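Local coordinates for protein lipase (Penicillium expansum, PDB 3G7N) that hydrolyses triacylglycerols and other acylglycerol lipids at alkaline pH, releasing free fatty acids, as a secreted serine hydrolase of the alpha/beta fold, at residues A[158-163]-A[242-247]; A[14-19]-A[250-255]. One frame throughout, in Å; residues are numbered along the deposited sequence.

Contact 1 of 2, residues A[158-163]-A[242-247]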
loop_
_atom_site.group_PDB
_atom_site.type_symbol
_atom_site.label_atom_id
_atom_site.label_comp_id
_atom_site.label_asym_id
_atom_site.label_seq_id
_atom_site.Cartn_x
_atom_site.Cartn_y
_atom_site.Cartn_z
ATOM N N ALA A 158 1.815 2.632 0.787
ATOM C CA ALA A 158 1.057 2.398 -0.446
ATOM C C ALA A 158 1.690 3.211 -1.564
ATOM O O ALA A 158 1.797 4.441 -1.447
ATOM C CB ALA A 158 -0.400 2.818 -0.267
ATOM N N LEU A 159 2.137 2.542 -2.625
ATOM C CA LEU A 159 2.810 3.229 -3.723
ATOM C C LEU A 159 1.879 3.389 -4.918
ATOM O O LEU A 159 1.205 2.437 -5.343
ATOM C CB LEU A 159 4.060 2.465 -4.146
ATOM C CG LEU A 159 5.032 2.176 -2.987
ATOM C CD1 LEU A 159 6.225 1.382 -3.510
ATOM C CD2 LEU A 159 5.505 3.447 -2.281
ATOM N N ASN A 160 1.829 4.604 -5.444
ATOM C CA ASN A 160 1.131 4.873 -6.707
ATOM C C ASN A 160 -0.340 4.438 -6.650
ATOM O O ASN A 160 -0.865 3.873 -7.613
ATOM C CB ASN A 160 1.848 4.222 -7.918
ATOM C CG ASN A 160 3.301 4.683 -8.076
ATOM O OD1 ASN A 160 3.983 4.972 -7.084
ATOM N ND2 ASN A 160 3.802 4.709 -9.303
ATOM N N ALA A 161 -1.007 4.740 -5.537
ATOM C CA ALA A 161 -2.346 4.225 -5.253
ATOM C C ALA A 161 -3.446 5.214 -5.549
ATOM O O ALA A 161 -3.328 6.398 -5.269
ATOM C CB ALA A 161 -2.451 3.774 -3.812
ATOM N N PHE A 162 -4.569 4.689 -6.031
ATOM C CA PHE A 162 -5.811 5.445 -6.108
ATOM C C PHE A 162 -6.534 5.419 -4.752
ATOM O O PHE A 162 -6.312 4.515 -3.947
ATOM C CB PHE A 162 -6.704 4.882 -7.225
ATOM C CG PHE A 162 -6.920 3.400 -7.154
ATOM C CD1 PHE A 162 -7.997 2.882 -6.447
ATOM C CD2 PHE A 162 -6.078 2.520 -7.806
ATOM C CE1 PHE A 162 -8.247 1.513 -6.434
ATOM C CE2 PHE A 162 -6.312 1.148 -7.776
ATOM C CZ PHE A 162 -7.439 0.651 -7.140
ATOM N N PRO A 163 -7.383 6.427 -4.472
ATOM C CA PRO A 163 -8.146 6.435 -3.226
ATOM C C PRO A 163 -9.307 5.447 -3.321
ATOM O O PRO A 163 -9.707 5.082 -4.430
ATOM C CB PRO A 163 -8.670 7.871 -3.150
ATOM C CG PRO A 163 -8.911 8.221 -4.634
ATOM C CD PRO A 163 -7.744 7.549 -5.362
ATOM N N ILE A 242 4.506 2.967 -13.762
ATOM C CA ILE A 242 5.285 1.733 -13.638
ATOM C C ILE A 242 6.460 1.863 -12.655
ATOM O O ILE A 242 7.121 0.863 -12.330
ATOM C CB ILE A 242 5.809 1.258 -15.040
ATOM C CG1 ILE A 242 6.217 -0.215 -15.025
ATOM C CG2 ILE A 242 6.958 2.116 -15.522
ATOM C CD1 ILE A 242 6.099 -0.877 -16.378
ATOM N N ALA A 243 6.765 3.081 -12.227
ATOM C CA ALA A 243 7.941 3.288 -11.376
ATOM C C ALA A 243 7.543 3.950 -10.073
ATOM O O ALA A 243 6.601 4.732 -10.011
ATOM C CB ALA A 243 8.996 4.133 -12.109
ATOM N N SER A 244 8.345 3.695 -9.043
ATOM C CA SER A 244 8.189 4.406 -7.776
ATOM C C SER A 244 9.539 4.514 -7.080
ATOM O O SER A 244 10.272 3.540 -7.002
ATOM C CB SER A 244 7.224 3.637 -6.872
ATOM O OG SER A 244 6.665 4.515 -5.904
ATOM N N PHE A 245 9.895 5.732 -6.668
ATOM C CA PHE A 245 11.148 5.965 -5.930
ATOM C C PHE A 245 12.334 5.262 -6.560
ATOM O O PHE A 245 13.157 4.664 -5.868
ATOM C CB PHE A 245 10.981 5.662 -4.442
ATOM C CG PHE A 245 9.953 6.519 -3.793
ATOM C CD1 PHE A 245 10.259 7.819 -3.399
ATOM C CD2 PHE A 245 8.622 6.138 -3.866
ATOM C CE1 PHE A 245 9.232 8.715 -3.052
ATOM C CE2 PHE A 245 7.622 6.999 -3.522
ATOM C CZ PHE A 245 7.907 8.308 -3.174
ATOM N N GLY A 246 12.443 5.391 -7.872
ATOM C CA GLY A 246 13.639 4.957 -8.579
ATOM C C GLY A 246 13.602 3.499 -9.013
ATOM O O GLY A 246 14.548 3.009 -9.620
ATOM N N VAL A 247 12.493 2.809 -8.743
ATOM C CA VAL A 247 12.362 1.392 -9.090
ATOM C C VAL A 247 11.273 1.206 -10.135
ATOM O O VAL A 247 10.107 1.543 -9.887
ATOM C CB VAL A 247 11.984 0.564 -7.843
ATOM C CG1 VAL A 247 11.823 -0.903 -8.219
ATOM C CG2 VAL A 247 13.017 0.771 -6.714
#

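Contact 2 of 2, residues A[14-19]-A[250-255]. With SO4 (sulfate ion), chain E.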
loop_
_atom_site.group_PDB
_atom_site.type_symbol
_atom_site.label_atom_id
_atom_site.label_comp_id
_atom_site.label_asym_id
_atom_site.label_seq_id
_atom_site.Cartn_x
_atom_site.Cartn_y
_atom_site.Cartn_z
ATOM N N ALA A 14 10.482 0.119 -0.028
ATOM C CA ALA A 14 9.097 -0.257 -0.246
ATOM C C ALA A 14 8.858 -0.577 -1.727
ATOM O O ALA A 14 8.120 -1.501 -2.054
ATOM C CB ALA A 14 8.177 0.847 0.216
ATOM N N ALA A 15 9.458 0.211 -2.612
ATOM C CA ALA A 15 9.299 -0.009 -4.045
ATOM C C ALA A 15 9.973 -1.280 -4.504
ATOM O O ALA A 15 9.438 -1.997 -5.343
ATOM C CB ALA A 15 9.807 1.193 -4.815
ATOM N N LYS A 16 11.140 -1.594 -3.916
ATOM C CA LYS A 16 11.786 -2.875 -4.206
ATOM C C LYS A 16 10.943 -4.079 -3.776
ATOM O O LYS A 16 10.800 -5.038 -4.508
ATOM C CB LYS A 16 13.193 -2.954 -3.599
ATOM C CG LYS A 16 14.178 -1.991 -4.271
ATOM C CD LYS A 16 15.425 -1.726 -3.396
ATOM C CE LYS A 16 16.300 -2.933 -3.250
ATOM N NZ LYS A 16 17.532 -2.553 -2.490
ATOM N N LEU A 17 10.376 -4.014 -2.571
ATOM C CA LEU A 17 9.503 -5.076 -2.093
ATOM C C LEU A 17 8.269 -5.216 -2.973
ATOM O O LEU A 17 7.825 -6.325 -3.272
ATOM C CB LEU A 17 9.077 -4.807 -0.649
ATOM C CG LEU A 17 10.200 -4.850 0.396
ATOM C CD1 LEU A 17 9.662 -4.459 1.749
ATOM C CD2 LEU A 17 10.859 -6.218 0.467
ATOM N N SER A 18 7.704 -4.076 -3.357
ATOM C CA SER A 18 6.537 -4.098 -4.234
ATOM C C SER A 18 6.865 -4.735 -5.588
ATOM O O SER A 18 6.077 -5.498 -6.122
ATOM C CB SER A 18 6.023 -2.687 -4.451
ATOM O OG SER A 18 5.525 -2.094 -3.260
ATOM N N SER A 19 8.049 -4.423 -6.124
ATOM C CA SER A 19 8.524 -5.047 -7.372
ATOM C C SER A 19 8.700 -6.562 -7.225
ATOM O O SER A 19 8.265 -7.352 -8.074
ATOM C CB SER A 19 9.847 -4.389 -7.794
ATOM O OG SER A 19 10.335 -4.908 -9.036
ATOM N N LEU A 250 9.042 -4.847 -11.583
ATOM C CA LEU A 250 9.556 -6.042 -12.240
ATOM C C LEU A 250 11.046 -6.043 -12.536
ATOM O O LEU A 250 11.591 -7.104 -12.870
ATOM C CB LEU A 250 8.750 -6.418 -13.485
ATOM C CG LEU A 250 7.404 -7.065 -13.225
ATOM C CD1 LEU A 250 6.592 -7.099 -14.525
ATOM C CD2 LEU A 250 7.582 -8.464 -12.662
ATOM N N THR A 251 11.735 -4.938 -12.278
ATOM C CA THR A 251 13.151 -4.848 -12.641
ATOM C C THR A 251 14.096 -4.899 -11.443
ATOM O O THR A 251 15.311 -4.895 -11.604
ATOM C CB THR A 251 13.459 -3.580 -13.456
ATOM O OG1 THR A 251 13.447 -2.446 -12.591
ATOM C CG2 THR A 251 12.476 -3.409 -14.608
ATOM N N ALA A 252 13.546 -4.865 -10.234
ATOM C CA ALA A 252 14.356 -4.907 -9.027
ATOM C C ALA A 252 14.995 -6.275 -8.771
ATOM O O ALA A 252 15.943 -6.357 -7.995
ATOM C CB ALA A 252 13.543 -4.460 -7.810
ATOM N N GLY A 253 14.421 -7.334 -9.318
ATOM C CA GLY A 253 14.774 -8.685 -8.858
ATOM C C GLY A 253 14.317 -8.944 -7.434
ATOM O O GLY A 253 13.304 -8.403 -6.974
ATOM N N CYS A 254 15.108 -9.737 -6.718
ATOM C CA CYS A 254 14.706 -10.260 -5.419
ATOM C C CYS A 254 15.738 -9.994 -4.319
ATOM O O CYS A 254 15.532 -10.428 -3.189
ATOM C CB CYS A 254 14.447 -11.755 -5.515
ATOM S SG CYS A 254 13.163 -12.119 -6.702
ATOM N N GLY A 255 16.897 -9.432 -4.670
ATOM C CA GLY A 255 18.012 -9.327 -3.728
ATOM C C GLY A 255 18.756 -10.630 -3.458
ATOM O O GLY A 255 19.314 -10.822 -2.368
HETATM S S SO4 E . 19.945 -4.419 -4.097
HETATM O O1 SO4 E . 19.307 -4.917 -5.314
HETATM O O2 SO4 E . 19.128 -4.596 -2.888
HETATM O O3 SO4 E . 21.246 -5.067 -3.904
HETATM O O4 SO4 E . 20.225 -2.991 -4.282
HETATM O O HOH W 1 11.456 -7.324 -8.813
#

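Contact 1 of 2, residues A[158-163]-A[242-247]
The amide of Asn160 meets the backbone and side chain of the facing segment with both of its ends. Its ND2 gives a hydrogen bond to Ala243 O at 2.9 Å, and its OD1 accepts one from Ser244 OG at 3.0 Å. The first is moderately straight, with an N-H...O angle of 156°, but ND2 comes in above the plane of the Ala243 carbonyl. The serine hydroxyl likewise lies off the Asn160 carbonyl plane, tilted by 27°. With CG anti to its own carbonyl carbon (chi1 -58°), Asn160 carries the amide across to residues 243-244, and two bonds at its two ends fix which way round it sits. Asparagine suits the place because one flat group both donates and accepts. It also tolerates the left-handed backbone angles with which the chain leaves strand 154-159.

Ser244 turns OG back along its carbonyl side, anti to the backbone N, and this brings the hydroxyl beside Leu159 as well. Leu159 CB lies 3.8 Å from Ser244 OG, and both methyls of the leucine stand about 4.0 Å from that oxygen. Beyond it, Leu159 CD2 approaches the Phe245 ring obliquely, 4.3 Å from CE2. The branched leucine thus packs beside the polar pair and extends the apolar surface toward helix 8-23, on which Leu159 and Phe245 both rest. A type I' turn of residues 244-247 joins strands 243-244 and 247-248.

Asn160 also touches Asp188 and makes a weak bond to His241 O. The turn after strand 154-159 is thus hydrogen-bonded to the segment that follows His241, beside Asp188 of the charge relay, at the active site of a class 3 lipase with the alpha/beta-hydrolase fold.

Contact 2 of 2, residues A[14-19]-A[250-255]
Ser19 OG is gripped from two directions. Leu250 N donates to it at 2.9 Å, in a bent bond with an N-H...O angle of 130°, and a water lies 2.7 Å from Ser19 OG. That water in turn donates to Gly253 O at 2.8 Å, so one hydroxyl reaches both the start and the middle of the 250-255 loop. Its position follows from the first torsion: OG stands anti to the backbone N (chi1 -177°) and beside the carbonyl carbon, turned out from the helix toward the loop.

Over the same serine sits the methyl of Ala252, with CB 3.7 Å from Ser19 CB. Ala252 CB also lies 4.3 Å from Lys16 CA, one helical turn back, where the small side chain lets the loop pass close to the helix. Gly253 follows with positive phi, a conformation that favours glycine. Lys16 brushes Ala252 with CG and then extends to a sulfate; its chain bends about the CG-CD bond (chi3 68°) and NZ donates to O2 of the ion at 2.6 Å. The sulfate, probably from the crystallisation liquor, is also bonded by Ser258 OG.

Replacing Ser19 by an alanine would probably leave Leu250 N without its acceptor and the water without its hydroxyl partner, making the loop less firmly fixed. On a neighbouring side of the helix, facing strands 125-131 and 154-159, Ser18 OG bonds back to Ala14 O.

Helix 8-23 is thereby joined to the C-terminal loop, whose Cys254 is tied to Cys25 just after that helix by a disulfide. The chemistry implies a covalent link supplemented by a small, directional polar site.

How the contacts relate
Contact 1 is nested within the chain loop closed by contact 2, and their centres lie about 12 Å apart. Helix 8-23 joins them: Ala15 CB comes to 3.2 Å from Ser244 O, while Leu159 CD1 packs 3.4 Å from Ala15 CA and 3.6 Å from Ser18 OG. One side of the helix thus faces contact 1 and another the loop 250-255. Their relation to catalysis differs. In contact 1 the side chain of Asn160 lies about 3 Å from that of Asp188 and about 4 Å from that of His241; in contact 2, Leu250 is about 11 Å, side chain to side chain, from Ser132, the nucleophile.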